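Local coordinates for ESX secretion system protein EccC (PDB 4NH0) that belongs to the ESX type VII secretion machinery, which exports EsxA and EsxB, and has weak ATPase activity, possibly acting as the translocase subunit, at residues A[912-924]-A[930-942]. Sequence-based numbering, arbitrary orientation.
Sequences LPSAAESGTRIPI and SLSPVYLDFNTDP
Arg-921 folds its guanidinium over one face of the Tyr-935 ring, a cation-pi contact with Arg-921 CZ 4.2 Å from the centroid of that ring, on the beta hairpin formed by strands 922-927 and 933-936 in the third FtsK domain. The guanidinium and ring planes are 54° apart, so this is no flat stack: Arg-921 NH2 comes nearest, 3.2 Å from Tyr-935 CE2. Bends at chi2 and chi3 (chi3 63°) turn the arginine chain back over the ring. Pro-923, the non-hydrogen-bonded partner of Tyr-935, lays CB 3.7 Å from CE1 of that ring, while the tyrosine OH extends to CG of Pro-913. With an alanine at Tyr-935 the guanidinium would probably lose its aromatic seat, and a gap would open beside Pro-913 and Pro-923. On the other face of the hairpin, CG2 of Ile-924 packs 3.8 Å from CD1 of Leu-936, with Phe-1130 touching both residues; Ile-924 also lies near Thr-1142 of the ATP site. Ile-922 points CD1 at the edge of the Phe-938 ring, in its plane. Paired backbone bonds join Ile-922 and Leu-936, and beyond them Ile-924 N donates to Val-934 O at 2.9 Å.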
ATOM      1  N   LEU A 912     -34.800  -5.791  25.200  1.00 52.86           N
ATOM      2  CA  LEU A 912     -35.504  -6.748  24.363  1.00 50.57           C
ATOM      3  C   LEU A 912     -36.932  -6.281  24.129  1.00 48.04           C
ATOM      4  O   LEU A 912     -37.537  -5.679  25.013  1.00 47.78           O
ATOM      5  CB  LEU A 912     -35.501  -8.137  25.003  1.00 56.63           C
ATOM      6  CG  LEU A 912     -34.154  -8.849  25.107  1.00 46.02           C
ATOM      7  CD1 LEU A 912     -34.349 -10.248  25.655  1.00 59.66           C
ATOM      8  CD2 LEU A 912     -33.469  -8.891  23.754  1.00 39.77           C
ATOM      9  N   PRO A 913     -37.470  -6.549  22.930  1.00 47.06           N
ATOM     10  CA  PRO A 913     -38.848  -6.203  22.573  1.00 49.42           C
ATOM     11  C   PRO A 913     -39.859  -6.652  23.623  1.00 54.35           C
ATOM     12  O   PRO A 913     -39.694  -7.709  24.228  1.00 59.15           O
ATOM     13  CB  PRO A 913     -39.060  -6.952  21.260  1.00 48.79           C
ATOM     14  CG  PRO A 913     -37.712  -6.986  20.649  1.00 57.30           C
ATOM     15  CD  PRO A 913     -36.747  -7.144  21.792  1.00 47.89           C
ATOM     16  N   SER A 914     -40.886  -5.841  23.840  1.00 55.32           N
ATOM     17  CA  SER A 914     -41.915  -6.154  24.820  1.00 53.40           C
ATOM     18  C   SER A 914     -42.833  -7.252  24.307  1.00 57.08           C
ATOM     19  O   SER A 914     -42.767  -7.632  23.140  1.00 55.95           O
ATOM     20  CB  SER A 914     -42.729  -4.906  25.159  1.00 47.54           C
ATOM     21  OG  SER A 914     -43.475  -4.473  24.035  1.00 55.66           O
ATOM     22  N   ALA A 915     -43.692  -7.757  25.185  1.00 61.14           N
ATOM     23  CA  ALA A 915     -44.661  -8.775  24.806  1.00 57.17           C
ATOM     24  C   ALA A 915     -45.677  -8.207  23.824  1.00 59.90           C
ATOM     25  O   ALA A 915     -46.218  -8.929  22.990  1.00 65.17           O
ATOM     26  CB  ALA A 915     -45.360  -9.323  26.035  1.00 73.74           C
ATOM     27  N   ALA A 916     -45.928  -6.907  23.929  1.00 58.79           N
ATOM     28  CA  ALA A 916     -46.887  -6.235  23.065  1.00 52.82           C
ATOM     29  C   ALA A 916     -46.301  -5.974  21.683  1.00 62.11           C
ATOM     30  O   ALA A 916     -47.022  -5.627  20.749  1.00 53.72           O
ATOM     31  CB  ALA A 916     -47.345  -4.934  23.697  1.00 57.89           C
ATOM     32  N   GLU A 917     -44.988  -6.137  21.562  1.00 62.87           N
ATOM     33  CA  GLU A 917     -44.304  -5.939  20.289  1.00 55.83           C
ATOM     34  C   GLU A 917     -44.056  -7.260  19.573  1.00 57.40           C
ATOM     35  O   GLU A 917     -44.364  -7.400  18.392  1.00 70.80           O
ATOM     36  CB  GLU A 917     -42.975  -5.211  20.502  1.00 55.18           C
ATOM     37  CG  GLU A 917     -43.113  -3.746  20.870  1.00 69.06           C
ATOM     38  CD  GLU A 917     -41.772  -3.078  21.099  1.00 75.52           C
ATOM     39  OE1 GLU A 917     -40.908  -3.688  21.762  1.00 64.09           O
ATOM     40  OE2 GLU A 917     -41.579  -1.944  20.614  1.00 91.55           O
ATOM     41  N   SER A 918     -43.502  -8.226  20.297  1.00 59.80           N
ATOM     42  CA  SER A 918     -43.098  -9.496  19.709  1.00 53.55           C
ATOM     43  C   SER A 918     -44.270 -10.442  19.490  1.00 56.93           C
ATOM     44  O   SER A 918     -44.298 -11.194  18.517  1.00 56.63           O
ATOM     45  CB  SER A 918     -42.055 -10.178  20.595  1.00 54.36           C
ATOM     46  OG  SER A 918     -42.637 -10.624  21.808  1.00 55.52           O
ATOM     47  N   GLY A 919     -45.236 -10.403  20.400  1.00 53.04           N
ATOM     48  CA  GLY A 919     -46.339 -11.342  20.368  1.00 53.83           C
ATOM     49  C   GLY A 919     -46.004 -12.556  21.207  1.00 63.70           C
ATOM     50  O   GLY A 919     -45.298 -12.442  22.207  1.00 61.69           O
ATOM     51  N   THR A 920     -46.493 -13.722  20.798  1.00 64.03           N
ATOM     52  CA  THR A 920     -46.245 -14.956  21.537  1.00 60.49           C
ATOM     53  C   THR A 920     -44.778 -15.378  21.476  1.00 58.07           C
ATOM     54  O   THR A 920     -44.338 -16.227  22.247  1.00 60.26           O
ATOM     55  CB  THR A 920     -47.117 -16.109  21.014  1.00 58.07           C
ATOM     56  OG1 THR A 920     -47.049 -16.151  19.584  1.00 70.52           O
ATOM     57  CG2 THR A 920     -48.562 -15.914  21.436  1.00 48.64           C
ATOM     58  N   ARG A 921     -44.026 -14.784  20.557  1.00 55.42           N
ATOM     59  CA  ARG A 921     -42.598 -15.044  20.454  1.00 51.63           C
ATOM     60  C   ARG A 921     -41.860 -14.438  21.639  1.00 52.80           C
ATOM     61  O   ARG A 921     -42.239 -13.380  22.138  1.00 69.41           O
ATOM     62  CB  ARG A 921     -42.047 -14.486  19.146  1.00 38.67           C
ATOM     63  CG  ARG A 921     -42.844 -14.904  17.931  1.00 55.53           C
ATOM     64  CD  ARG A 921     -42.906 -13.786  16.916  1.00 63.31           C
ATOM     65  NE  ARG A 921     -41.585 -13.447  16.403  1.00 59.37           N
ATOM     66  CZ  ARG A 921     -41.314 -12.336  15.729  1.00 73.33           C
ATOM     67  NH1 ARG A 921     -42.275 -11.454  15.493  1.00 55.96           N
ATOM     68  NH2 ARG A 921     -40.084 -12.105  15.295  1.00 93.94           N
ATOM     69  N   ILE A 922     -40.807 -15.111  22.088  1.00 49.37           N
ATOM     70  CA  ILE A 922     -40.056 -14.659  23.252  1.00 54.99           C
ATOM     71  C   ILE A 922     -38.598 -14.382  22.908  1.00 47.23           C
ATOM     72  O   ILE A 922     -37.832 -15.307  22.653  1.00 52.85           O
ATOM     73  CB  ILE A 922     -40.106 -15.697  24.387  1.00 43.04           C
ATOM     74  CG1 ILE A 922     -41.543 -16.148  24.640  1.00 44.99           C
ATOM     75  CG2 ILE A 922     -39.487 -15.130  25.651  1.00 47.75           C
ATOM     76  CD1 ILE A 922     -41.663 -17.261  25.652  1.00 51.75           C
ATOM     77  N   PRO A 923     -38.210 -13.099  22.900  1.00 32.61           N
ATOM     78  CA  PRO A 923     -36.812 -12.734  22.660  1.00 47.51           C
ATOM     79  C   PRO A 923     -35.926 -13.164  23.821  1.00 50.63           C
ATOM     80  O   PRO A 923     -36.310 -12.993  24.975  1.00 53.68           O
ATOM     81  CB  PRO A 923     -36.864 -11.211  22.538  1.00 45.70           C
ATOM     82  CG  PRO A 923     -38.060 -10.817  23.324  1.00 50.19           C
ATOM     83  CD  PRO A 923     -39.059 -11.917  23.119  1.00 50.56           C
ATOM     84  N   ILE A 924     -34.761 -13.725  23.516  1.00 42.70           N
ATOM     85  CA  ILE A 924     -33.847 -14.185  24.554  1.00 42.06           C
ATOM     86  C   ILE A 924     -32.516 -13.451  24.482  1.00 49.41           C
ATOM     87  O   ILE A 924     -31.705 -13.527  25.402  1.00 54.49           O
ATOM     88  CB  ILE A 924     -33.596 -15.701  24.456  1.00 42.09           C
ATOM     89  CG1 ILE A 924     -32.957 -16.049  23.112  1.00 43.83           C
ATOM     90  CG2 ILE A 924     -34.892 -16.467  24.644  1.00 44.87           C
ATOM     91  CD1 ILE A 924     -32.676 -17.521  22.936  1.00 46.06           C
ATOM     92  N   SER A 930     -26.145  -9.269  13.170  1.00 60.42           N
ATOM     93  CA  SER A 930     -26.739  -7.968  12.888  1.00 50.03           C
ATOM     94  C   SER A 930     -27.245  -7.272  14.146  1.00 47.56           C
ATOM     95  O   SER A 930     -27.920  -6.248  14.061  1.00 56.71           O
ATOM     96  CB  SER A 930     -27.886  -8.119  11.886  1.00 55.96           C
ATOM     97  OG  SER A 930     -28.837  -9.063  12.342  1.00 64.16           O
ATOM     98  N   LEU A 931     -26.915  -7.836  15.304  1.00 60.34           N
ATOM     99  CA  LEU A 931     -27.339  -7.303  16.598  1.00 44.62           C
ATOM    100  C   LEU A 931     -28.855  -7.175  16.696  1.00 54.82           C
ATOM    101  O   LEU A 931     -29.369  -6.285  17.368  1.00 60.95           O
ATOM    102  CB  LEU A 931     -26.680  -5.949  16.867  1.00 36.38           C
ATOM    103  CG  LEU A 931     -25.161  -5.960  17.037  1.00 48.83           C
ATOM    104  CD1 LEU A 931     -24.647  -4.564  17.326  1.00 45.89           C
ATOM    105  CD2 LEU A 931     -24.759  -6.911  18.145  1.00 49.69           C
ATOM    106  N   SER A 932     -29.563  -8.075  16.023  1.00 59.99           N
ATOM    107  CA  SER A 932     -31.019  -8.089  16.047  1.00 54.70           C
ATOM    108  C   SER A 932     -31.519  -9.180  16.988  1.00 56.28           C
ATOM    109  O   SER A 932     -30.841 -10.187  17.183  1.00 59.57           O
ATOM    110  CB  SER A 932     -31.573  -8.291  14.635  1.00 53.63           C
ATOM    111  OG  SER A 932     -30.931  -9.370  13.984  1.00 79.94           O
ATOM    112  N   PRO A 933     -32.703  -8.977  17.589  1.00 50.33           N
ATOM    113  CA  PRO A 933     -33.264  -9.914  18.569  1.00 53.38           C
ATOM    114  C   PRO A 933     -33.403 -11.346  18.057  1.00 51.14           C
ATOM    115  O   PRO A 933     -33.705 -11.564  16.883  1.00 45.96           O
ATOM    116  CB  PRO A 933     -34.643  -9.317  18.863  1.00 48.64           C
ATOM    117  CG  PRO A 933     -34.474  -7.870  18.617  1.00 50.27           C
ATOM    118  CD  PRO A 933     -33.538  -7.770  17.452  1.00 56.19           C
ATOM    119  N   VAL A 934     -33.178 -12.306  18.947  1.00 46.57           N
ATOM    120  CA  VAL A 934     -33.353 -13.719  18.641  1.00 40.41           C
ATOM    121  C   VAL A 934     -34.542 -14.259  19.426  1.00 45.61           C
ATOM    122  O   VAL A 934     -34.591 -14.132  20.647  1.00 56.83           O
ATOM    123  CB  VAL A 934     -32.091 -14.535  18.976  1.00 41.82           C
ATOM    124  CG1 VAL A 934     -32.351 -16.017  18.798  1.00 56.94           C
ATOM    125  CG2 VAL A 934     -30.928 -14.086  18.109  1.00 48.85           C
ATOM    126  N   TYR A 935     -35.496 -14.861  18.725  1.00 48.37           N
ATOM    127  CA  TYR A 935     -36.752 -15.263  19.347  1.00 49.03           C
ATOM    128  C   TYR A 935     -36.895 -16.769  19.529  1.00 52.03           C
ATOM    129  O   TYR A 935     -36.232 -17.558  18.858  1.00 55.78           O
ATOM    130  CB  TYR A 935     -37.935 -14.751  18.522  1.00 52.76           C
ATOM    131  CG  TYR A 935     -37.975 -13.251  18.358  1.00 50.03           C
ATOM    132  CD1 TYR A 935     -38.511 -12.439  19.347  1.00 44.66           C
ATOM    133  CD2 TYR A 935     -37.485 -12.648  17.210  1.00 49.78           C
ATOM    134  CE1 TYR A 935     -38.550 -11.069  19.199  1.00 53.04           C
ATOM    135  CE2 TYR A 935     -37.521 -11.280  17.053  1.00 56.18           C
ATOM    136  CZ  TYR A 935     -38.054 -10.496  18.050  1.00 55.82           C
ATOM    137  OH  TYR A 935     -38.091  -9.132  17.895  1.00 51.43           O
ATOM    138  N   LEU A 936     -37.774 -17.147  20.450  1.00 56.98           N
ATOM    139  CA  LEU A 936     -38.192 -18.532  20.620  1.00 55.18           C
ATOM    140  C   LEU A 936     -39.704 -18.618  20.473  1.00 58.01           C
ATOM    141  O   LEU A 936     -40.443 -18.035  21.264  1.00 74.34           O
ATOM    142  CB  LEU A 936     -37.762 -19.076  21.981  1.00 42.58           C
ATOM    143  CG  LEU A 936     -36.279 -19.381  22.177  1.00 52.74           C
ATOM    144  CD1 LEU A 936     -36.037 -19.931  23.570  1.00 39.60           C
ATOM    145  CD2 LEU A 936     -35.795 -20.358  21.122  1.00 54.36           C
ATOM    146  N   ASP A 937     -40.165 -19.340  19.460  1.00 59.45           N
ATOM    147  CA  ASP A 937     -41.593 -19.452  19.199  1.00 53.69           C
ATOM    148  C   ASP A 937     -42.096 -20.861  19.496  1.00 57.91           C
ATOM    149  O   ASP A 937     -41.910 -21.776  18.697  1.00 71.25           O
ATOM    150  CB  ASP A 937     -41.898 -19.067  17.751  1.00 57.55           C
ATOM    151  CG  ASP A 937     -43.381 -19.053  17.452  1.00 65.31           C
ATOM    152  OD1 ASP A 937     -43.743 -18.967  16.261  1.00 71.05           O
ATOM    153  OD2 ASP A 937     -44.183 -19.131  18.404  1.00 70.01           O
ATOM    154  N   PHE A 938     -42.742 -21.023  20.646  1.00 56.86           N
ATOM    155  CA  PHE A 938     -43.202 -22.331  21.096  1.00 61.97           C
ATOM    156  C   PHE A 938     -44.463 -22.805  20.379  1.00 60.68           C
ATOM    157  O   PHE A 938     -45.080 -23.789  20.784  1.00 71.20           O
ATOM    158  CB  PHE A 938     -43.448 -22.314  22.605  1.00 54.70           C
ATOM    159  CG  PHE A 938     -42.195 -22.201  23.423  1.00 45.08           C
ATOM    160  CD1 PHE A 938     -41.275 -23.234  23.447  1.00 55.91           C
ATOM    161  CD2 PHE A 938     -41.940 -21.069  24.175  1.00 57.99           C
ATOM    162  CE1 PHE A 938     -40.122 -23.138  24.199  1.00 51.24           C
ATOM    163  CE2 PHE A 938     -40.787 -20.968  24.930  1.00 48.26           C
ATOM    164  CZ  PHE A 938     -39.879 -22.004  24.941  1.00 29.87           C
ATOM    165  N   ASN A 939     -44.848 -22.106  19.318  1.00 60.89           N
ATOM    166  CA  ASN A 939     -45.963 -22.542  18.489  1.00 67.00           C
ATOM    167  C   ASN A 939     -45.453 -23.296  17.269  1.00 71.28           C
ATOM    168  O   ASN A 939     -46.212 -23.983  16.586  1.00 88.76           O
ATOM    169  CB  ASN A 939     -46.820 -21.351  18.055  1.00 78.86           C
ATOM    170  CG  ASN A 939     -47.614 -20.758  19.201  1.00 83.65           C
ATOM    171  OD1 ASN A 939     -47.948 -21.449  20.162  1.00 94.65           O
ATOM    172  ND2 ASN A 939     -47.925 -19.471  19.102  1.00 87.92           N
ATOM    173  N   THR A 940     -44.158 -23.160  17.007  1.00 55.78           N
ATOM    174  CA  THR A 940     -43.523 -23.837  15.884  1.00 63.98           C
ATOM    175  C   THR A 940     -42.707 -25.033  16.365  1.00 75.91           C
ATOM    176  O   THR A 940     -42.904 -26.156  15.905  1.00 78.78           O
ATOM    177  CB  THR A 940     -42.613 -22.880  15.098  1.00 68.80           C
ATOM    178  OG1 THR A 940     -41.673 -22.273  15.990  1.00 73.74           O
ATOM    179  CG2 THR A 940     -43.440 -21.793  14.435  1.00 56.40           C
ATOM    180  N   ASP A 941     -41.792 -24.782  17.295  1.00 71.35           N
ATOM    181  CA  ASP A 941     -40.999 -25.844  17.900  1.00 67.27           C
ATOM    182  C   ASP A 941     -41.220 -25.863  19.409  1.00 69.43           C
ATOM    183  O   ASP A 941     -40.920 -24.890  20.098  1.00 64.03           O
ATOM    184  CB  ASP A 941     -39.518 -25.666  17.572  1.00 78.93           C
ATOM    185  CG  ASP A 941     -39.225 -25.826  16.094  1.00 81.60           C
ATOM    186  OD1 ASP A 941     -39.984 -26.545  15.411  1.00 79.69           O
ATOM    187  OD2 ASP A 941     -38.236 -25.236  15.613  1.00 91.34           O
ATOM    188  N   PRO A 942     -41.745 -26.983  19.927  1.00 67.42           N
ATOM    189  CA  PRO A 942     -42.223 -27.103  21.308  1.00 65.32           C
ATOM    190  C   PRO A 942     -41.138 -27.118  22.387  1.00 60.53           C
ATOM    191  O   PRO A 942     -41.432 -26.755  23.524  1.00 56.09           O
ATOM    192  CB  PRO A 942     -42.968 -28.440  21.296  1.00 60.73           C
ATOM    193  CG  PRO A 942     -42.315 -29.220  20.222  1.00 55.53           C
ATOM    194  CD  PRO A 942     -41.947 -28.226  19.164  1.00 68.09           C
TER